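N-acetyl-beta-D glucosaminidase (Rhizomucor miehei CAU432, PDB 4ZM6) probably hydrolyses beta-linked N-acetylhexosamine residues through its glycoside hydrolase family 3 part and binds acetyl-CoA in a GCN5-related glucosamine N-acetyltransferase region. Local coordinates at residues L62-R67 and D345-A350; K72-I77 and L341-V346; K473-A478 and P490-Y495; T376-T381 and V530-A535. All blocks are in the same frame, centred on the assembly; numbering follows the deposited sequence.

Contact 1: L62-R67 and D345-A350; sequences LQQIAR and DVLQQA
Gln63 and Arg67, one turn apart on helix 52-68, pack against Val346 and Leu347 of the short helix 343-348 in an apolar helix-to-helix contact at the surface of the TIM-barrel-type domain. Helix 52-68 is the helical part of a beta-alpha-beta crossover between the parallel barrel strands 41-44 and 76-79, and helix 343-348 packs beside its C-terminal half, at Gln63 to Arg67. The backbones come nearest at Gln63 and Leu347, whose CA atoms are 6.8 Å apart. Leu347 fills this gap with its two methyl groups, which spread over successive positions of the longer helix: CD2 sits 4.1 Å from Gln63 CB and just within touch of Gln64, while CD1 reaches on to Arg67. Val346 turns CG1 toward the aliphatic part and amide of Gln63, the two side chains crossing at about a right angle; the modelled separation there is too short to be trusted in detail. The amide of Gln63 is directed past Val346 to the loop before strand 76-79, where NE2 makes a weak hydrogen bond to Leu75 O and the chain touches Pro74. Arg67 leaves its helix with CG opposite the backbone N (chi1 -177°) and then bends at chi2, which brings CD to Leu347 CD1, the side chains crossing at about a right angle, and carries the guanidinium on to a cation-pi contact with Trp343. The aliphatic stem of the arginine thus does the packing while its charged head remains near an aromatic ring: Leu347 CD1 lies obliquely to the guanidinium, 3.9 Å from Arg67 NE.

Contact 2: K72-I77 and L341-V346; sequences KRPLFI and LNWDDV
Trp343 turns one face to Pro74 and is pinned at its edge by Lys72. The proline ring covers that face of the indole, its CG 3.8 Å from the centroid of the six-membered ring in a CH-pi contact. At the rim of the same indole, NE1 donates a nearly straight hydrogen bond to Lys72 O at 3.0 Å; the acceptor stays close to the ring plane, although the N-H comes in from above the plane of the Lys72 carbonyl. Face and edge together fix how the indole is turned. A second CH-pi contact follows further along the segment: Leu341 CD1 stands 3.8 Å above the centre of the Phe76 ring, only 3° off its normal, while Leu341 CB packs 4.0 Å from Pro74 CG. Pro74 is therefore wedged between Leu341 and Trp343, and Val346 CG1 closes on its CB at 3.8 Å.

The second shell sets the start of helix 343-348. Asn342 is its N-cap, with OD1 accepting a weak bond from Asp345 N at 3.4 Å, and its ND2 donates to Asp345 OD2 at 3.1 Å, a link that ties the cap to the first turn. On the other segment Arg73 turns away to form a salt bridge with Asp338, and Pro74 O accepts a hydrogen bond from Lys337; both partners belong to helix 323-340. Phe76 meets Trp129 edge-to-face as strand 76-79 enters the parallel barrel sheet beside strand 41-44, so the turn between helices 323-340 and 343-348 covers the entrance of that strand.

Contact 3: K473-A478 and P490-Y495; sequences KRLVVA and PQVDTY
Val477 presents its side chain to the rim of the Tyr495 ring: CB lies in the plane of the ring at its edge, and CG1 comes within 3.9 Å of CD1. The two residues form a parallel bridge, CA atoms 4.8 Å apart, with both side chains on the same face of the sheet. With Val477 CG1 anti to the backbone N (chi1 -179°), one methyl is given to the tyrosine and the other, CG2, to Val492, whose CG1 it meets at 3.8 Å, the two valines crossing at about a right angle. Leu475, two residues earlier on the same face, adds a looser touch of CD2 on Val492 CG2. On the other face Val476 and Thr494 cross, Thr494 OG1 lying 3.6 Å from Val476 CB. The backbone holds this register through Val477 N, which donates to Thr494 O at 3.1 Å, and through a CA-H...O contact from Tyr495 CA to Val477 O. The phenol end of Tyr495 is anchored by a hydrogen bond from OH to Pro483 O. Strands 475-479 and 494-497 lie inside a mixed six-stranded alpha/beta sheet: strand 447-452 flanks the first in parallel, edge strand 373-377 runs antiparallel to the second, and helix 459-471 covers Val477 and Val492 through Val465.

Contact 4: T376-T381 and V530-A535; sequences TNRKNT and VDDAIA
Arg378 reaches across to Asp532 where the loop 530-535, leading toward the acetyltransferase sheet, runs past the edge strand 373-377 of a mixed alpha/beta sheet. The arginine is the second residue of a type I turn from Asn377 to Asn380, closed by Asn380 N donating to Asn377 O at 3.1 Å. From CB and CG the chain bends at chi2 (104°) and again at chi3, which swings CD over to Asp532 OD2. NE lies farther from that oxygen and is engaged instead in a salt bridge with Asp493 OD1. At the tip the two amino groups diverge. NH1 donates to Asp532 OD2 at 3.1 Å with an angle of 141°, a bent salt bridge that uses the syn lone pair of the oxygen; the guanidinium and carboxylate planes are 34° apart, and OD1 stays at 3.5 Å. NH2 turns back to Pro490 O, with a weak bond to Gln491 O. One guanidinium thus joins the loop to residues 490-493, which lead into strand 494-497, and this should hold its rotation fixed.

Apolar contacts flank this bridge. Ile534 points its CD1 at the strand, 3.7 Å from Asn377 CB, and a backbone hydrogen bond links it to Val375. Its side chain is about 11 Å from that of Arg520, an acetyl-CoA-binding residue, and about 12 Å from the bound acetyl-CoA, so the contact lies outside that site. Thr376 has its hydroxyl bonded to Gln486 OE1, leaving the methyl for the loop: Thr376 CG2 rests 4.0 Å from Val530 CG1.

From the N terminus, the chain opens contact 1 on helix 52-68 and contact 2 at the entry to strand 76-79. Both loops close more than 260 residues later, on the same stretch, and share Asp345 and Val346. The chain then begins contact 4 at edge strand 373-377; contact 3 opens and closes within that loop, and 530-535 completes it. The two pairs have centres more than 50 Å apart. Contacts 1 and 2 fasten helix 343-348 and the turn before it to helix 52-68 and the entry of strand 76-79; contacts 3 and 4 join strands of the second sheet to each other and to the loop leading to the acetyltransferase region.

Contact 1: L62-R67 and D345-A350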
# COMPACT_ATOMS: atom_id res chain seq x y z
N LEU A 62 -40.72 -20.40 11.90
CA LEU A 62 -39.80 -21.11 11.02
C LEU A 62 -38.80 -21.92 11.83
O LEU A 62 -38.48 -23.07 11.50
CB LEU A 62 -39.02 -20.13 10.13
CG LEU A 62 -39.83 -19.27 9.16
CD1 LEU A 62 -38.97 -18.17 8.56
CD2 LEU A 62 -40.45 -20.12 8.07
N GLN A 63 -38.31 -21.30 12.90
CA GLN A 63 -37.33 -21.91 13.78
C GLN A 63 -37.92 -23.13 14.51
O GLN A 63 -37.26 -24.15 14.65
CB GLN A 63 -36.83 -20.88 14.80
CG GLN A 63 -35.33 -20.85 14.98
CD GLN A 63 -34.58 -20.42 13.73
OE1 GLN A 63 -35.01 -19.52 13.00
NE2 GLN A 63 -33.44 -21.05 13.47
N GLN A 64 -39.17 -22.99 14.95
CA GLN A 64 -39.88 -24.07 15.64
C GLN A 64 -40.03 -25.29 14.75
O GLN A 64 -39.69 -26.41 15.15
CB GLN A 64 -41.28 -23.60 16.10
CG GLN A 64 -41.32 -23.00 17.50
CD GLN A 64 -41.04 -24.00 18.61
OE1 GLN A 64 -40.92 -23.62 19.78
NE2 GLN A 64 -40.92 -25.29 18.26
N ILE A 65 -40.53 -25.07 13.54
CA ILE A 65 -40.73 -26.13 12.55
C ILE A 65 -39.42 -26.84 12.22
O ILE A 65 -39.40 -28.05 12.01
CB ILE A 65 -41.38 -25.56 11.27
CG1 ILE A 65 -42.83 -25.15 11.55
CG2 ILE A 65 -41.33 -26.58 10.13
CD1 ILE A 65 -43.36 -24.10 10.60
N ALA A 66 -38.33 -26.07 12.17
CA ALA A 66 -37.01 -26.62 11.90
C ALA A 66 -36.53 -27.56 13.00
O ALA A 66 -35.92 -28.59 12.71
CB ALA A 66 -36.00 -25.50 11.70
N ARG A 67 -36.80 -27.21 14.25
CA ARG A 67 -36.38 -28.03 15.39
C ARG A 67 -37.21 -29.31 15.51
O ARG A 67 -36.65 -30.39 15.73
CB ARG A 67 -36.46 -27.23 16.70
CG ARG A 67 -35.96 -28.01 17.91
CD ARG A 67 -35.26 -27.10 18.90
NE ARG A 67 -34.47 -27.81 19.91
CZ ARG A 67 -33.32 -28.45 19.68
NH1 ARG A 67 -32.82 -28.53 18.45
NH2 ARG A 67 -32.69 -29.04 20.68
N ASP A 345 -30.78 -19.58 22.41
CA ASP A 345 -31.15 -18.17 22.19
C ASP A 345 -31.81 -17.91 20.83
O ASP A 345 -32.40 -16.85 20.61
CB ASP A 345 -29.96 -17.23 22.42
CG ASP A 345 -28.74 -17.60 21.59
OD1 ASP A 345 -28.85 -18.46 20.70
OD2 ASP A 345 -27.67 -17.02 21.85
N VAL A 346 -31.69 -18.87 19.91
CA VAL A 346 -32.37 -18.81 18.63
C VAL A 346 -33.88 -19.04 18.80
O VAL A 346 -34.69 -18.47 18.06
CB VAL A 346 -31.74 -19.83 17.64
CG1 VAL A 346 -32.63 -20.09 16.44
CG2 VAL A 346 -30.38 -19.35 17.17
N LEU A 347 -34.25 -19.86 19.79
CA LEU A 347 -35.66 -20.12 20.13
C LEU A 347 -36.20 -19.22 21.24
O LEU A 347 -37.37 -18.85 21.23
CB LEU A 347 -35.85 -21.58 20.56
CG LEU A 347 -35.57 -22.64 19.50
CD1 LEU A 347 -35.33 -24.00 20.15
CD2 LEU A 347 -36.71 -22.71 18.50
N GLN A 348 -35.34 -18.90 22.22
CA GLN A 348 -35.74 -18.07 23.36
C GLN A 348 -36.41 -16.75 22.97
O GLN A 348 -37.36 -16.33 23.62
CB GLN A 348 -34.54 -17.78 24.28
CG GLN A 348 -34.22 -18.90 25.26
CD GLN A 348 -32.94 -18.67 26.04
OE1 GLN A 348 -32.24 -17.68 25.82
NE2 GLN A 348 -32.64 -19.58 26.95
N GLN A 349 -35.90 -16.12 21.91
CA GLN A 349 -36.38 -14.80 21.48
C GLN A 349 -36.07 -13.73 22.55
O GLN A 349 -36.03 -14.02 23.74
CB GLN A 349 -37.88 -14.85 21.08
CG GLN A 349 -38.71 -13.59 21.34
CD GLN A 349 -39.38 -13.59 22.71
OE1 GLN A 349 -40.20 -14.45 23.02
NE2 GLN A 349 -39.04 -12.60 23.54
N ALA A 350 -35.82 -12.51 22.10
CA ALA A 350 -35.51 -11.40 23.00
C ALA A 350 -36.69 -10.43 23.07
O ALA A 350 -37.53 -10.40 22.17
CB ALA A 350 -34.26 -10.68 22.54

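Contact 2: K72-I77 and L341-V346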
# COMPACT_ATOMS: atom_id res chain seq x y z
N LYS A 72 -30.09 -30.63 12.72
CA LYS A 72 -28.94 -30.61 13.63
C LYS A 72 -28.66 -29.18 14.10
O LYS A 72 -28.44 -28.95 15.30
CB LYS A 72 -27.70 -31.22 12.96
CG LYS A 72 -26.60 -31.60 13.94
CD LYS A 72 -25.44 -32.30 13.25
CE LYS A 72 -24.25 -32.48 14.18
NZ LYS A 72 -23.01 -32.83 13.43
N ARG A 73 -28.69 -28.23 13.17
CA ARG A 73 -28.45 -26.82 13.48
C ARG A 73 -29.61 -25.93 13.07
O ARG A 73 -30.36 -26.28 12.16
CB ARG A 73 -27.18 -26.34 12.79
CG ARG A 73 -25.92 -26.97 13.34
CD ARG A 73 -24.69 -26.47 12.62
NE ARG A 73 -23.50 -27.21 13.02
CZ ARG A 73 -23.18 -28.42 12.57
NH1 ARG A 73 -23.96 -29.07 11.70
NH2 ARG A 73 -22.06 -29.00 13.00
N PRO A 74 -29.75 -24.76 13.72
CA PRO A 74 -30.86 -23.85 13.39
C PRO A 74 -30.74 -23.24 12.00
O PRO A 74 -29.66 -23.22 11.42
CB PRO A 74 -30.76 -22.75 14.46
CG PRO A 74 -29.79 -23.23 15.48
CD PRO A 74 -28.91 -24.23 14.80
N LEU A 75 -31.86 -22.78 11.47
CA LEU A 75 -31.90 -22.10 10.19
C LEU A 75 -31.15 -20.78 10.23
O LEU A 75 -31.05 -20.14 11.27
CB LEU A 75 -33.36 -21.80 9.78
CG LEU A 75 -34.33 -22.97 9.58
CD1 LEU A 75 -35.69 -22.43 9.16
CD2 LEU A 75 -33.80 -23.96 8.56
N PHE A 76 -30.63 -20.38 9.07
CA PHE A 76 -30.23 -19.01 8.83
C PHE A 76 -31.45 -18.30 8.28
O PHE A 76 -32.19 -18.87 7.48
CB PHE A 76 -29.08 -18.93 7.81
CG PHE A 76 -27.71 -18.80 8.42
CD1 PHE A 76 -27.41 -17.74 9.26
CD2 PHE A 76 -26.71 -19.71 8.11
CE1 PHE A 76 -26.15 -17.60 9.82
CE2 PHE A 76 -25.44 -19.58 8.66
CZ PHE A 76 -25.16 -18.53 9.51
N ILE A 77 -31.67 -17.06 8.72
CA ILE A 77 -32.75 -16.23 8.20
C ILE A 77 -32.14 -14.92 7.71
O ILE A 77 -31.88 -13.99 8.49
CB ILE A 77 -33.81 -15.97 9.29
CG1 ILE A 77 -34.41 -17.30 9.76
CG2 ILE A 77 -34.91 -15.05 8.76
CD1 ILE A 77 -35.47 -17.15 10.84
N LEU A 341 -24.88 -19.50 15.38
CA LEU A 341 -26.17 -20.11 15.71
C LEU A 341 -26.09 -21.14 16.84
O LEU A 341 -25.18 -21.96 16.87
CB LEU A 341 -26.78 -20.76 14.46
CG LEU A 341 -26.83 -19.89 13.20
CD1 LEU A 341 -27.39 -20.67 12.02
CD2 LEU A 341 -27.65 -18.63 13.43
N ASN A 342 -27.04 -21.07 17.76
CA ASN A 342 -27.24 -22.10 18.77
C ASN A 342 -28.71 -22.13 19.17
O ASN A 342 -29.36 -21.09 19.28
CB ASN A 342 -26.33 -21.87 19.99
CG ASN A 342 -26.84 -20.77 20.90
OD1 ASN A 342 -27.74 -20.98 21.71
ND2 ASN A 342 -26.25 -19.58 20.78
N TRP A 343 -29.23 -23.34 19.40
CA TRP A 343 -30.67 -23.54 19.55
C TRP A 343 -31.33 -22.74 20.68
O TRP A 343 -32.46 -22.28 20.52
CB TRP A 343 -30.99 -25.03 19.72
CG TRP A 343 -30.98 -25.78 18.42
CD1 TRP A 343 -30.10 -26.75 18.03
CD2 TRP A 343 -31.89 -25.60 17.33
NE1 TRP A 343 -30.42 -27.20 16.77
CE2 TRP A 343 -31.51 -26.50 16.32
CE3 TRP A 343 -32.99 -24.77 17.11
CZ2 TRP A 343 -32.19 -26.60 15.10
CZ3 TRP A 343 -33.68 -24.86 15.91
CH2 TRP A 343 -33.27 -25.77 14.92
N ASP A 344 -30.62 -22.57 21.79
CA ASP A 344 -31.19 -21.92 22.98
C ASP A 344 -31.70 -20.51 22.68
O ASP A 344 -32.91 -20.28 22.68
CB ASP A 344 -30.18 -21.89 24.13
CG ASP A 344 -29.86 -23.28 24.67
OD1 ASP A 344 -29.44 -24.14 23.87
OD2 ASP A 344 -30.01 -23.49 25.89
N ASP A 345 -30.78 -19.58 22.41
CA ASP A 345 -31.15 -18.17 22.19
C ASP A 345 -31.81 -17.91 20.83
O ASP A 345 -32.40 -16.85 20.61
CB ASP A 345 -29.96 -17.23 22.42
CG ASP A 345 -28.74 -17.60 21.59
OD1 ASP A 345 -28.85 -18.46 20.70
OD2 ASP A 345 -27.67 -17.02 21.85
N VAL A 346 -31.69 -18.87 19.91
CA VAL A 346 -32.37 -18.81 18.63
C VAL A 346 -33.88 -19.04 18.80
O VAL A 346 -34.69 -18.47 18.06
CB VAL A 346 -31.74 -19.83 17.64
CG1 VAL A 346 -32.63 -20.09 16.44
CG2 VAL A 346 -30.38 -19.35 17.17

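Contact 3: K473-A478 and P490-Y495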
# COMPACT_ATOMS: atom_id res chain seq x y z
N LYS A 473 -36.97 32.70 -10.66
CA LYS A 473 -36.25 33.80 -10.02
C LYS A 473 -35.08 33.26 -9.21
O LYS A 473 -33.95 33.73 -9.34
CB LYS A 473 -37.19 34.61 -9.11
N ARG A 474 -35.36 32.27 -8.36
CA ARG A 474 -34.34 31.63 -7.54
C ARG A 474 -34.60 30.12 -7.46
O ARG A 474 -35.52 29.67 -6.78
CB ARG A 474 -34.31 32.25 -6.14
CG ARG A 474 -34.22 33.77 -6.17
CD ARG A 474 -34.21 34.36 -4.77
NE ARG A 474 -34.46 35.81 -4.82
CZ ARG A 474 -35.66 36.37 -4.94
NH1 ARG A 474 -36.77 35.63 -5.04
NH2 ARG A 474 -35.76 37.69 -4.98
N LEU A 475 -33.77 29.36 -8.16
CA LEU A 475 -33.93 27.92 -8.30
C LEU A 475 -32.93 27.19 -7.42
O LEU A 475 -31.79 27.61 -7.34
CB LEU A 475 -33.68 27.52 -9.76
CG LEU A 475 -33.77 26.03 -10.11
CD1 LEU A 475 -35.20 25.53 -9.95
CD2 LEU A 475 -33.26 25.81 -11.52
N VAL A 476 -33.37 26.12 -6.76
CA VAL A 476 -32.44 25.18 -6.13
C VAL A 476 -32.88 23.78 -6.55
O VAL A 476 -34.07 23.48 -6.57
CB VAL A 476 -32.35 25.33 -4.58
CG1 VAL A 476 -32.97 26.63 -4.10
CG2 VAL A 476 -32.99 24.16 -3.84
N VAL A 477 -31.91 22.93 -6.88
CA VAL A 477 -32.19 21.56 -7.32
C VAL A 477 -31.59 20.54 -6.35
O VAL A 477 -30.38 20.53 -6.13
CB VAL A 477 -31.65 21.31 -8.73
CG1 VAL A 477 -31.96 19.88 -9.18
CG2 VAL A 477 -32.22 22.33 -9.70
N ALA A 478 -32.44 19.69 -5.78
CA ALA A 478 -32.01 18.63 -4.87
C ALA A 478 -32.22 17.26 -5.52
O ALA A 478 -33.37 16.85 -5.73
CB ALA A 478 -32.79 18.71 -3.57
N PRO A 490 -25.53 21.55 -16.23
CA PRO A 490 -24.46 22.26 -15.53
C PRO A 490 -24.68 23.78 -15.38
O PRO A 490 -23.98 24.41 -14.60
CB PRO A 490 -23.21 22.00 -16.39
CG PRO A 490 -23.59 20.92 -17.35
CD PRO A 490 -25.08 21.00 -17.52
N GLN A 491 -25.64 24.33 -16.11
CA GLN A 491 -25.98 25.76 -16.00
C GLN A 491 -26.55 26.07 -14.61
O GLN A 491 -26.39 27.19 -14.11
CB GLN A 491 -27.02 26.21 -17.05
CG GLN A 491 -27.13 25.38 -18.33
CD GLN A 491 -28.12 24.21 -18.23
OE1 GLN A 491 -29.18 24.32 -17.60
NE2 GLN A 491 -27.78 23.10 -18.87
N VAL A 492 -27.22 25.09 -14.01
CA VAL A 492 -27.86 25.26 -12.71
C VAL A 492 -26.83 25.70 -11.69
O VAL A 492 -25.86 24.99 -11.44
CB VAL A 492 -28.55 23.96 -12.24
CG1 VAL A 492 -29.01 24.08 -10.80
CG2 VAL A 492 -29.74 23.64 -13.14
N ASP A 493 -27.05 26.88 -11.12
CA ASP A 493 -26.09 27.52 -10.22
C ASP A 493 -26.13 26.96 -8.81
O ASP A 493 -25.14 27.06 -8.08
CB ASP A 493 -26.35 29.03 -10.16
CG ASP A 493 -25.99 29.75 -11.45
OD1 ASP A 493 -24.98 29.37 -12.08
OD2 ASP A 493 -26.72 30.70 -11.83
N THR A 494 -27.25 26.35 -8.43
CA THR A 494 -27.43 25.92 -7.05
C THR A 494 -28.04 24.51 -6.99
O THR A 494 -29.20 24.30 -7.33
CB THR A 494 -28.18 27.00 -6.22
OG1 THR A 494 -29.02 26.38 -5.23
CG2 THR A 494 -29.02 27.90 -7.12
N TYR A 495 -27.21 23.56 -6.56
CA TYR A 495 -27.50 22.13 -6.63
C TYR A 495 -26.93 21.41 -5.40
O TYR A 495 -25.82 21.73 -4.96
CB TYR A 495 -26.87 21.56 -7.91
CG TYR A 495 -26.96 20.06 -8.09
CD1 TYR A 495 -28.14 19.44 -8.47
CD2 TYR A 495 -25.83 19.25 -7.92
CE1 TYR A 495 -28.22 18.07 -8.64
CE2 TYR A 495 -25.89 17.88 -8.09
CZ TYR A 495 -27.09 17.30 -8.45
OH TYR A 495 -27.15 15.94 -8.63

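Contact 4: T376-T381 and V530-A535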
# COMPACT_ATOMS: atom_id res chain seq x y z
N THR A 376 -22.96 22.86 -5.82
CA THR A 376 -22.72 24.19 -6.37
C THR A 376 -23.66 25.19 -5.74
O THR A 376 -24.73 24.85 -5.25
CB THR A 376 -22.85 24.24 -7.92
OG1 THR A 376 -24.18 23.89 -8.31
CG2 THR A 376 -21.86 23.28 -8.58
N ASN A 377 -23.22 26.45 -5.74
CA ASN A 377 -23.96 27.53 -5.12
C ASN A 377 -23.36 28.84 -5.65
O ASN A 377 -22.91 29.70 -4.89
CB ASN A 377 -23.85 27.43 -3.60
CG ASN A 377 -24.87 28.29 -2.87
OD1 ASN A 377 -25.83 28.79 -3.45
ND2 ASN A 377 -24.65 28.46 -1.58
N ARG A 378 -23.36 28.97 -6.98
CA ARG A 378 -22.72 30.08 -7.67
C ARG A 378 -23.27 31.47 -7.30
O ARG A 378 -22.51 32.43 -7.24
CB ARG A 378 -22.79 29.88 -9.19
CG ARG A 378 -21.51 29.32 -9.82
CD ARG A 378 -21.60 27.85 -10.19
NE ARG A 378 -22.46 27.63 -11.36
CZ ARG A 378 -22.53 26.49 -12.07
NH1 ARG A 378 -21.79 25.43 -11.76
NH2 ARG A 378 -23.36 26.43 -13.10
N LYS A 379 -24.57 31.56 -7.04
CA LYS A 379 -25.21 32.83 -6.67
C LYS A 379 -25.45 32.99 -5.17
O LYS A 379 -26.13 33.92 -4.74
CB LYS A 379 -26.56 32.97 -7.38
CG LYS A 379 -26.55 32.66 -8.87
CD LYS A 379 -25.82 33.72 -9.69
CE LYS A 379 -26.53 33.97 -11.02
NZ LYS A 379 -25.88 35.04 -11.82
N ASN A 380 -24.90 32.08 -4.36
CA ASN A 380 -25.16 32.05 -2.92
C ASN A 380 -26.65 32.03 -2.56
O ASN A 380 -27.05 32.54 -1.52
CB ASN A 380 -24.45 33.20 -2.20
CG ASN A 380 -22.95 33.00 -2.11
OD1 ASN A 380 -22.46 32.27 -1.26
ND2 ASN A 380 -22.21 33.66 -3.00
N THR A 381 -27.46 31.40 -3.41
CA THR A 381 -28.88 31.20 -3.16
C THR A 381 -29.08 30.50 -1.82
O THR A 381 -29.93 30.90 -1.03
CB THR A 381 -29.50 30.34 -4.28
OG1 THR A 381 -29.22 30.93 -5.56
CG2 THR A 381 -31.01 30.23 -4.10
N VAL A 530 -19.18 19.07 -14.41
CA VAL A 530 -19.27 19.97 -13.26
C VAL A 530 -17.95 19.91 -12.48
O VAL A 530 -17.75 19.02 -11.65
CB VAL A 530 -20.43 19.58 -12.32
CG1 VAL A 530 -20.57 20.60 -11.20
CG2 VAL A 530 -21.73 19.44 -13.09
N ASP A 531 -17.07 20.86 -12.76
CA ASP A 531 -15.70 20.86 -12.22
C ASP A 531 -15.46 21.88 -11.11
O ASP A 531 -14.44 21.83 -10.43
CB ASP A 531 -14.70 21.09 -13.36
CG ASP A 531 -14.65 19.92 -14.33
OD1 ASP A 531 -14.16 18.84 -13.93
OD2 ASP A 531 -15.11 20.07 -15.48
N ASP A 532 -16.41 22.80 -10.91
CA ASP A 532 -16.28 23.83 -9.88
C ASP A 532 -17.02 23.44 -8.59
O ASP A 532 -17.61 24.29 -7.92
CB ASP A 532 -16.74 25.21 -10.40
CG ASP A 532 -18.16 25.20 -10.96
OD1 ASP A 532 -18.44 24.40 -11.88
OD2 ASP A 532 -18.99 26.01 -10.50
N ALA A 533 -16.95 22.15 -8.24
CA ALA A 533 -17.53 21.66 -6.99
C ALA A 533 -16.97 22.45 -5.80
O ALA A 533 -15.80 22.81 -5.80
CB ALA A 533 -17.24 20.17 -6.84
N ILE A 534 -17.82 22.74 -4.82
CA ILE A 534 -17.40 23.52 -3.64
C ILE A 534 -16.57 22.66 -2.69
O ILE A 534 -17.04 21.63 -2.21
CB ILE A 534 -18.61 24.06 -2.85
CG1 ILE A 534 -19.37 25.11 -3.67
CG2 ILE A 534 -18.16 24.67 -1.52
CD1 ILE A 534 -20.72 25.46 -3.08
N ALA A 535 -15.36 23.12 -2.41
CA ALA A 535 -14.44 22.40 -1.53
C ALA A 535 -14.52 22.92 -0.09
O ALA A 535 -14.20 24.08 0.16
CB ALA A 535 -13.01 22.54 -2.05